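Local coordinates for protein carbamate kinase (Aeropyrum pernix, PDB 2E9Y) that probably catalyses the reversible phosphorylation of carbamate by ATP, giving carbamoyl phosphate and ADP, at residues 153-156 with 160-163; 59-64 with 86-91; 223-228 with 283-288; 190-195 with 217-222. All blocks are in the same frame, centred on the assembly; numbering follows the deposited sequence.

Contact 1: 153-156 with 160-163; sequences FKRD and GFRR
A β hairpin, built from strands 152-155 and 161-165, brings Lys154 against Arg162 as an antiparallel hydrogen-bonded pair. Lys154 N donates to Arg162 O (3.0 Å), and Arg162 N returns the bond to Lys154 O (2.9 Å). Toward the turn a third, almost straight bond runs from Asp156 N to Gly160 O (2.9 Å, 175° at the hydrogen). The flanking pairs, Phe153 with Arg163 and Arg155 with Phe161, are non-hydrogen-bonded, and their side chains share one face of the ladder. There the Phe153 ring leans on the neighbouring strand, CD2 lying 3.7 Å from Arg163 CA, while helix 139-149 packs against the same ring. Arg155 and Phe161 run side by side. A bend at chi3 (-60°) turns one face of the guanidinium to the CE2-CZ end of the Phe161 ring, Arg155 NH1 lying 3.2 Å from Phe161 CZ; the two planes are inclined by 61°, so this is not a flat stack. Across the other face, one water bridges the strands, donating to Asp156 OD2 (2.7 Å) and accepting from Arg162 NH1 (2.8 Å). Asp156 also forms a salt bridge with Arg158 in the turn, and Arg163 extends away to Glu211. The carboxylate is thus shared between a direct cation and a water-relayed one, which probably favours its charged form and helps tie the turn end of this surface hairpin together.

Contact 2: 59-64 with 86-91; sequences VGYLSE and QAWIGL
Trp88 reaches from helix 78-103 to meet Tyr61 and Leu62, on adjacent positions of helix 56-67, and these three buried side chains make the entire contact. The tight part lies at the far end of the indole. Its CH2 comes 3.7 Å from Tyr61 CD2, and CZ3 lies 4.0 Å from Leu62 CG, which sits at the edge of the indole close to its plane. Tyr61 and Trp88 cross at about a right angle; their ring planes are inclined by 67° and the six-membered centroids are 5.8 Å apart. On both aromatics CG stands opposite the main-chain nitrogen (chi1 168° in Tyr61, 172° in Trp88), which turns each ring toward the other helix. No hydrogen bond joins the segments. The looser side is the outward one, where Ser63 and Glu64 are partly exposed: Ser63 OG bonds back to Val59 O (2.8 Å), which also accepts from Ser63 N on the opposite face of its carbonyl plane, and Glu64 forms a salt bridge with Arg73 of the second subunit. Tyr61 OH bonds to Pro74 O of that subunit. The contact is therefore part of the dimer interface: Trp88 packs on Met84 of the second subunit, Ala87 meets its own counterpart there, and within the chain Leu62 rests on Met84 and Thr85 one turn earlier along helix 78-103, whose Gln86 OE1 bonds to Ser115 N on strand 112-119.

Contact 3: 223-228 with 283-288; sequences LATQLN and ISFVER
Thr225 and Phe285 mark the nearest approach of the two backbones, their CA atoms 6.3 Å apart, where the last turn of helix 216-226 lies beside helix 275-289. Phe285 makes the closest side-chain touch: a trans chi1 (-178°) swings the ring across to the other helix, and CE1 meets Ala224 CB at a close 3.4 Å. The neighbouring ring atom CD1 lies 3.7 Å from Thr225 OG1, while Thr225 N is in plane at the ring edge. Both helices belong to the α/β fold of the amino acid kinase family, and they lie side by side, helix 216-226 packing on strand 170-173 of the large mixed sheet. Helix 216-226 stops here in a Schellman motif, Asn228 taking positive phi (56°) as the chain leaves for strand 231-236. Toward solvent the hydrophobic touch gives way to polar groups. The methyl of Thr225 sits over one face of the Arg288 guanidinium, offset toward its rim, CG2 being 3.8 Å from NE. A water that accepts from Arg288 NH2 (2.8 Å) and Gln226 NE2 (3.2 Å) relays between the helices, but Arg288 was modelled in two conformers and these details hold for one of them. Another water lies 2.7 Å from Thr225 OG1 and reaches Ser284 OG, itself in two conformers; Gln226 OE1 meanwhile bonds to Ile173 N of strand 170-173.

Contact 4: 190-195 with 217-222; sequences VALGGG and DLASSL
Leu192 and Gly195, in the turn after strand 188-191, meet Ala219 on the buried face of helix 216-226. The side chain of Leu192 carries the contact through its far end. From CB the chain heads toward the helix; chi1 is -146°, well off a staggered position, and the chain then branches at CG. The CD2 branch does the touching: it sits 3.5 Å from Ala219 O and 3.8 Å from Ala219 CB, comes near Ser220 N, and so lies against the helix backbone as much as against a side chain. Ala219 CB in turn is 3.6 Å from Gly195 O, a buried carbonyl oxygen with no hydrogen-bonding partner in the model. Leu192 O accepts from Gly195 N (3.0 Å), closing a type II β turn with Gly193 and Gly194 at its corners, the latter at positive phi (70°). Outside the contact, Ser115 OG receives the Leu192 N-H, and Ser220 OG bonds to Lys216 O and Thr52 OG1. A glycine-rich turn following a central parallel strand, set against a helix of the same core, is characteristic of the amino acid kinase fold, in which such turns commonly border the substrate and phosphate site; that role is probable here but not demonstrated.

Overall arrangement
Contacts 3 and 4 share helix 216-226 and lie close together, centres 12 Å apart: Leu223 CB packs on Leu192 CD2 at 3.9 Å. Contact 2 joins this core from the dimer side, with its centre 15 Å from that of contact 4; Gln86 NE2 and Gly193 O, 3.1 Å apart, make a probable hydrogen bond between helix 78-103 and the glycine-rich turn. Contact 1 stands away, about 36 Å from contact 3 between centres, and lies in a separate small antiparallel sheet, consistent with the protruding subdomain of carbamate kinases. No ligand marks the active site, but family resemblance would place it near contact 4.

Contact 1: 153-156 with 160-163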
# COMPACT_ATOMS: atom_id res chain seq x y z
N PHE A 153 -1.61 -25.76 -12.06
CA PHE A 153 -2.54 -25.23 -13.06
C PHE A 153 -3.80 -26.06 -13.22
O PHE A 153 -3.84 -27.23 -12.85
CB PHE A 153 -1.85 -25.16 -14.43
CG PHE A 153 -0.71 -24.18 -14.48
CD1 PHE A 153 0.57 -24.57 -14.11
CD2 PHE A 153 -0.93 -22.87 -14.88
CE1 PHE A 153 1.62 -23.65 -14.12
CE2 PHE A 153 0.12 -21.95 -14.90
CZ PHE A 153 1.39 -22.34 -14.52
N LYS A 154 -4.83 -25.43 -13.77
CA LYS A 154 -6.09 -26.09 -14.07
C LYS A 154 -6.39 -25.76 -15.52
O LYS A 154 -6.20 -24.62 -15.96
CB LYS A 154 -7.22 -25.59 -13.17
CG LYS A 154 -7.41 -26.41 -11.91
CD LYS A 154 -8.60 -25.92 -11.09
CE LYS A 154 -8.86 -26.83 -9.90
NZ LYS A 154 -7.63 -27.06 -9.10
N ARG A 155 -6.83 -26.75 -16.27
CA ARG A 155 -7.14 -26.52 -17.67
C ARG A 155 -8.43 -25.71 -17.78
O ARG A 155 -9.39 -25.95 -17.05
CB ARG A 155 -7.27 -27.85 -18.41
CG ARG A 155 -7.53 -27.72 -19.90
CD ARG A 155 -7.71 -29.09 -20.53
NE ARG A 155 -6.54 -29.93 -20.37
CZ ARG A 155 -5.40 -29.78 -21.05
NH1 ARG A 155 -5.28 -28.81 -21.94
NH2 ARG A 155 -4.39 -30.60 -20.84
N ASP A 156 -8.44 -24.74 -18.68
CA ASP A 156 -9.62 -23.91 -18.92
C ASP A 156 -10.26 -24.47 -20.19
O ASP A 156 -9.60 -24.57 -21.22
CB ASP A 156 -9.23 -22.45 -19.13
CG ASP A 156 -10.43 -21.53 -19.24
OD1 ASP A 156 -11.29 -21.76 -20.12
OD2 ASP A 156 -10.53 -20.57 -18.44
N GLY A 160 -6.19 -23.25 -23.01
CA GLY A 160 -5.11 -22.82 -22.12
C GLY A 160 -5.30 -23.28 -20.67
O GLY A 160 -6.11 -24.14 -20.35
N PHE A 161 -4.51 -22.66 -19.79
CA PHE A 161 -4.52 -23.00 -18.37
C PHE A 161 -4.57 -21.78 -17.47
O PHE A 161 -4.17 -20.69 -17.86
CB PHE A 161 -3.24 -23.79 -18.04
CG PHE A 161 -3.09 -25.04 -18.84
CD1 PHE A 161 -2.52 -25.01 -20.11
CD2 PHE A 161 -3.55 -26.25 -18.35
CE1 PHE A 161 -2.41 -26.17 -20.88
CE2 PHE A 161 -3.44 -27.42 -19.10
CZ PHE A 161 -2.87 -27.37 -20.37
N ARG A 162 -5.08 -21.98 -16.26
CA ARG A 162 -5.14 -20.91 -15.27
C ARG A 162 -4.26 -21.35 -14.11
O ARG A 162 -4.27 -22.52 -13.73
CB ARG A 162 -6.57 -20.71 -14.74
CG ARG A 162 -7.59 -20.16 -15.72
CD ARG A 162 -7.21 -18.77 -16.23
NE ARG A 162 -7.10 -17.75 -15.18
CZ ARG A 162 -8.12 -17.16 -14.57
NH1 ARG A 162 -9.37 -17.47 -14.88
NH2 ARG A 162 -7.89 -16.22 -13.65
N ARG A 163 -3.49 -20.42 -13.56
CA ARG A 163 -2.68 -20.78 -12.41
C ARG A 163 -3.66 -20.75 -11.25
O ARG A 163 -4.47 -19.83 -11.15
CB ARG A 163 -1.58 -19.75 -12.13
CG ARG A 163 -0.76 -20.11 -10.89
CD ARG A 163 0.03 -18.93 -10.33
NE ARG A 163 0.84 -19.36 -9.19
CZ ARG A 163 1.61 -18.56 -8.46
NH1 ARG A 163 1.68 -17.26 -8.74
NH2 ARG A 163 2.32 -19.05 -7.45
O HOH W 1 -10.63 -19.83 -15.82

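Contact 2: 59-64 with 86-91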
# COMPACT_ATOMS: atom_id res chain seq x y z
N VAL A 59 -6.19 -7.72 -8.16
CA VAL A 59 -5.00 -8.55 -8.04
C VAL A 59 -4.83 -9.36 -9.33
O VAL A 59 -3.71 -9.67 -9.75
CB VAL A 59 -5.08 -9.47 -6.78
CG1 VAL A 59 -5.99 -10.66 -7.02
CG2 VAL A 59 -3.68 -9.92 -6.38
N GLY A 60 -5.94 -9.67 -9.99
CA GLY A 60 -5.86 -10.40 -11.25
C GLY A 60 -5.22 -9.53 -12.31
O GLY A 60 -4.39 -10.00 -13.10
N TYR A 61 -5.61 -8.26 -12.34
CA TYR A 61 -5.07 -7.29 -13.29
C TYR A 61 -3.56 -7.18 -13.11
O TYR A 61 -2.80 -7.22 -14.08
CB TYR A 61 -5.72 -5.92 -13.07
CG TYR A 61 -5.04 -4.77 -13.79
CD1 TYR A 61 -5.20 -4.59 -15.17
CD2 TYR A 61 -4.23 -3.88 -13.10
CE1 TYR A 61 -4.57 -3.54 -15.84
CE2 TYR A 61 -3.59 -2.82 -13.76
CZ TYR A 61 -3.77 -2.65 -15.12
OH TYR A 61 -3.16 -1.60 -15.76
N LEU A 62 -3.11 -7.01 -11.87
CA LEU A 62 -1.68 -6.90 -11.59
C LEU A 62 -0.93 -8.15 -12.03
O LEU A 62 0.15 -8.06 -12.61
CB LEU A 62 -1.45 -6.65 -10.10
CG LEU A 62 -1.96 -5.29 -9.62
CD1 LEU A 62 -1.72 -5.15 -8.12
CD2 LEU A 62 -1.23 -4.17 -10.38
N SER A 63 -1.50 -9.32 -11.75
CA SER A 63 -0.87 -10.58 -12.14
C SER A 63 -0.68 -10.62 -13.66
O SER A 63 0.37 -11.02 -14.16
CB SER A 63 -1.73 -11.75 -11.68
OG SER A 63 -1.89 -11.74 -10.27
N GLU A 64 -1.70 -10.20 -14.39
CA GLU A 64 -1.64 -10.18 -15.85
C GLU A 64 -0.59 -9.19 -16.34
O GLU A 64 0.16 -9.48 -17.27
CB GLU A 64 -2.99 -9.79 -16.45
CG GLU A 64 -4.13 -10.76 -16.21
CD GLU A 64 -5.37 -10.36 -16.97
OE1 GLU A 64 -5.35 -10.46 -18.21
OE2 GLU A 64 -6.35 -9.93 -16.33
N GLN A 86 -3.97 -3.34 -1.66
CA GLN A 86 -4.44 -2.72 -0.43
C GLN A 86 -4.24 -1.21 -0.52
O GLN A 86 -5.07 -0.43 -0.05
CB GLN A 86 -3.72 -3.28 0.81
CG GLN A 86 -3.99 -4.76 1.06
CD GLN A 86 -3.42 -5.28 2.38
OE1 GLN A 86 -2.52 -4.67 2.97
NE2 GLN A 86 -3.94 -6.42 2.85
N ALA A 87 -3.14 -0.78 -1.13
CA ALA A 87 -2.87 0.65 -1.28
C ALA A 87 -3.72 1.24 -2.40
O ALA A 87 -4.24 2.35 -2.29
CB ALA A 87 -1.39 0.88 -1.57
N TRP A 88 -3.87 0.48 -3.48
CA TRP A 88 -4.65 0.91 -4.64
C TRP A 88 -6.12 1.13 -4.24
O TRP A 88 -6.62 2.26 -4.30
CB TRP A 88 -4.52 -0.15 -5.74
CG TRP A 88 -5.39 -0.02 -6.96
CD1 TRP A 88 -6.26 0.99 -7.28
CD2 TRP A 88 -5.49 -0.98 -8.03
NE1 TRP A 88 -6.89 0.72 -8.47
CE2 TRP A 88 -6.44 -0.48 -8.95
CE3 TRP A 88 -4.87 -2.21 -8.29
CZ2 TRP A 88 -6.78 -1.18 -10.12
CZ3 TRP A 88 -5.21 -2.90 -9.45
CH2 TRP A 88 -6.16 -2.38 -10.35
N ILE A 89 -6.79 0.07 -3.80
CA ILE A 89 -8.19 0.18 -3.42
C ILE A 89 -8.36 1.01 -2.15
O ILE A 89 -9.28 1.82 -2.03
CB ILE A 89 -8.81 -1.22 -3.22
CG1 ILE A 89 -8.71 -2.02 -4.53
CG2 ILE A 89 -10.28 -1.10 -2.84
CD1 ILE A 89 -9.00 -3.51 -4.36
N GLY A 90 -7.45 0.81 -1.19
CA GLY A 90 -7.51 1.55 0.06
C GLY A 90 -7.46 3.05 -0.16
O GLY A 90 -8.24 3.80 0.45
N LEU A 91 -6.55 3.52 -1.01
CA LEU A 91 -6.44 4.94 -1.28
C LEU A 91 -7.72 5.48 -1.92
O LEU A 91 -8.19 6.57 -1.58
CB LEU A 91 -5.25 5.23 -2.20
CG LEU A 91 -5.15 6.70 -2.63
CD1 LEU A 91 -5.00 7.59 -1.40
CD2 LEU A 91 -3.97 6.88 -3.58

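Contact 3: 223-228 with 283-288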
# COMPACT_ATOMS: atom_id res chain seq x y z
N LEU A 223 -11.45 -10.90 12.03
CA LEU A 223 -11.03 -9.58 12.51
C LEU A 223 -12.05 -9.02 13.51
O LEU A 223 -11.68 -8.48 14.55
CB LEU A 223 -10.88 -8.59 11.35
CG LEU A 223 -10.47 -7.16 11.76
CD1 LEU A 223 -9.12 -7.20 12.47
CD2 LEU A 223 -10.38 -6.27 10.52
N ALA A 224 -13.33 -9.14 13.17
CA ALA A 224 -14.40 -8.64 14.03
C ALA A 224 -14.31 -9.31 15.40
O ALA A 224 -14.47 -8.66 16.44
CB ALA A 224 -15.76 -8.92 13.39
N THR A 225 -14.07 -10.61 15.39
CA THR A 225 -13.95 -11.37 16.63
C THR A 225 -12.73 -10.93 17.44
O THR A 225 -12.82 -10.75 18.65
CB THR A 225 -13.85 -12.88 16.33
OG1 THR A 225 -15.09 -13.35 15.79
CG2 THR A 225 -13.52 -13.66 17.60
N GLN A 226 -11.60 -10.73 16.77
CA GLN A 226 -10.38 -10.35 17.48
C GLN A 226 -10.40 -8.88 17.97
O GLN A 226 -9.68 -8.50 18.88
CB GLN A 226 -9.17 -10.59 16.56
CG GLN A 226 -8.98 -12.07 16.22
CD GLN A 226 -7.59 -12.31 15.69
OE1 GLN A 226 -7.10 -11.65 14.79
NE2 GLN A 226 -6.97 -13.38 16.23
N LEU A 227 -11.23 -8.05 17.30
CA LEU A 227 -11.36 -6.65 17.73
C LEU A 227 -12.45 -6.49 18.79
O LEU A 227 -12.72 -5.40 19.28
CB LEU A 227 -11.74 -5.79 16.51
CG LEU A 227 -10.61 -5.54 15.52
CD1 LEU A 227 -11.06 -4.64 14.37
CD2 LEU A 227 -9.40 -4.86 16.16
N ASN A 228 -13.13 -7.60 19.11
CA ASN A 228 -14.29 -7.50 19.99
C ASN A 228 -15.33 -6.52 19.43
O ASN A 228 -15.88 -5.69 20.15
CB ASN A 228 -13.82 -7.03 21.37
CG ASN A 228 -12.86 -8.03 21.96
OD1 ASN A 228 -11.89 -7.67 22.62
ND2 ASN A 228 -13.20 -9.32 21.81
N ILE A 283 -21.84 -16.99 10.56
CA ILE A 283 -22.03 -18.02 11.58
C ILE A 283 -20.85 -18.05 12.55
O ILE A 283 -21.03 -18.10 13.76
CB ILE A 283 -22.18 -19.42 10.95
CG1 ILE A 283 -23.51 -19.51 10.19
CG2 ILE A 283 -22.11 -20.49 12.03
CD1 ILE A 283 -23.68 -20.78 9.37
N SER A 284 -19.63 -18.01 12.01
CA SER A 284 -18.43 -18.03 12.84
C SER A 284 -18.41 -16.88 13.84
O SER A 284 -18.05 -17.07 15.00
CB SER A 284 -17.18 -17.98 11.96
OG SER A 284 -16.00 -17.98 12.75
N PHE A 285 -18.81 -15.70 13.39
CA PHE A 285 -18.83 -14.53 14.26
C PHE A 285 -19.80 -14.76 15.41
O PHE A 285 -19.46 -14.51 16.57
CB PHE A 285 -19.26 -13.29 13.48
CG PHE A 285 -19.25 -12.03 14.30
CD1 PHE A 285 -18.05 -11.46 14.72
CD2 PHE A 285 -20.45 -11.43 14.68
CE1 PHE A 285 -18.04 -10.32 15.50
CE2 PHE A 285 -20.45 -10.28 15.46
CZ PHE A 285 -19.25 -9.72 15.87
N VAL A 286 -21.00 -15.23 15.10
CA VAL A 286 -21.99 -15.48 16.14
C VAL A 286 -21.50 -16.53 17.14
O VAL A 286 -21.62 -16.34 18.35
CB VAL A 286 -23.33 -15.95 15.53
CG1 VAL A 286 -24.31 -16.30 16.64
CG2 VAL A 286 -23.92 -14.85 14.65
N GLU A 287 -20.92 -17.62 16.64
CA GLU A 287 -20.43 -18.68 17.51
C GLU A 287 -19.27 -18.26 18.40
O GLU A 287 -19.21 -18.63 19.57
CB GLU A 287 -20.01 -19.90 16.69
CG GLU A 287 -21.11 -20.47 15.81
CD GLU A 287 -20.65 -21.69 15.04
OE1 GLU A 287 -19.51 -21.68 14.54
OE2 GLU A 287 -21.44 -22.66 14.93
N ARG A 288 -18.35 -17.47 17.85
CA ARG A 288 -17.18 -17.03 18.61
C ARG A 288 -17.39 -15.83 19.52
O ARG A 288 -16.67 -15.67 20.50
CB ARG A 288 -16.01 -16.74 17.67
CG ARG A 288 -15.55 -17.95 16.88
CD ARG A 288 -14.23 -17.68 16.18
NE ARG A 288 -13.17 -17.37 17.14
CZ ARG A 288 -11.90 -17.19 16.81
NH1 ARG A 288 -11.52 -17.28 15.54
NH2 ARG A 288 -11.00 -16.92 17.74
O HOH W 2 -15.26 -15.02 13.69
O HOH W 3 -8.53 -15.71 17.86

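Contact 4: 190-195 with 217-222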
# COMPACT_ATOMS: atom_id res chain seq x y z
N VAL A 190 -9.68 1.71 6.99
CA VAL A 190 -9.71 0.73 5.90
C VAL A 190 -8.61 -0.29 6.19
O VAL A 190 -7.47 0.09 6.43
CB VAL A 190 -9.44 1.39 4.53
CG1 VAL A 190 -9.38 0.32 3.44
CG2 VAL A 190 -10.53 2.39 4.21
N ALA A 191 -8.96 -1.57 6.18
CA ALA A 191 -7.96 -2.59 6.46
C ALA A 191 -8.32 -3.95 5.88
O ALA A 191 -9.40 -4.14 5.32
CB ALA A 191 -7.76 -2.72 7.98
N LEU A 192 -7.38 -4.88 6.01
CA LEU A 192 -7.56 -6.24 5.53
C LEU A 192 -8.01 -6.29 4.07
O LEU A 192 -8.84 -7.11 3.70
CB LEU A 192 -8.57 -6.96 6.44
CG LEU A 192 -8.38 -8.45 6.71
CD1 LEU A 192 -6.94 -8.73 7.08
CD2 LEU A 192 -9.31 -8.89 7.83
N GLY A 193 -7.44 -5.42 3.24
CA GLY A 193 -7.81 -5.40 1.84
C GLY A 193 -7.52 -6.72 1.15
O GLY A 193 -6.44 -7.29 1.31
N GLY A 194 -8.48 -7.21 0.38
CA GLY A 194 -8.30 -8.45 -0.37
C GLY A 194 -8.26 -9.69 0.53
O GLY A 194 -7.93 -10.79 0.12
N GLY A 195 -8.57 -9.47 1.82
CA GLY A 195 -8.55 -10.60 2.76
C GLY A 195 -7.23 -10.66 3.54
O GLY A 195 -7.03 -11.48 4.42
N ASP A 217 -14.27 -12.41 3.41
CA ASP A 217 -15.36 -12.49 4.37
C ASP A 217 -14.95 -13.30 5.60
O ASP A 217 -15.20 -12.89 6.74
CB ASP A 217 -16.61 -13.08 3.71
CG ASP A 217 -17.17 -12.16 2.64
OD1 ASP A 217 -17.37 -10.97 2.95
OD2 ASP A 217 -17.40 -12.62 1.50
N LEU A 218 -14.29 -14.43 5.38
CA LEU A 218 -13.82 -15.25 6.50
C LEU A 218 -12.83 -14.44 7.32
O LEU A 218 -12.86 -14.45 8.55
CB LEU A 218 -13.15 -16.53 5.98
CG LEU A 218 -14.04 -17.48 5.18
CD1 LEU A 218 -13.28 -18.75 4.86
CD2 LEU A 218 -15.31 -17.78 5.99
N ALA A 219 -11.95 -13.72 6.63
CA ALA A 219 -10.95 -12.89 7.30
C ALA A 219 -11.59 -11.75 8.08
O ALA A 219 -11.18 -11.46 9.21
CB ALA A 219 -9.95 -12.33 6.28
N SER A 220 -12.59 -11.10 7.49
CA SER A 220 -13.29 -10.00 8.15
C SER A 220 -14.01 -10.48 9.40
O SER A 220 -14.07 -9.77 10.41
CB SER A 220 -14.31 -9.36 7.20
OG SER A 220 -13.66 -8.73 6.10
N SER A 221 -14.55 -11.69 9.34
CA SER A 221 -15.24 -12.26 10.49
C SER A 221 -14.23 -12.45 11.62
O SER A 221 -14.48 -12.08 12.77
CB SER A 221 -15.86 -13.61 10.11
OG SER A 221 -16.61 -14.15 11.20
N LEU A 222 -13.09 -13.04 11.29
CA LEU A 222 -12.04 -13.25 12.28
C LEU A 222 -11.59 -11.92 12.87
O LEU A 222 -11.36 -11.82 14.08
CB LEU A 222 -10.85 -13.98 11.64
CG LEU A 222 -9.64 -14.22 12.55
CD1 LEU A 222 -10.04 -15.05 13.76
CD2 LEU A 222 -8.56 -14.93 11.75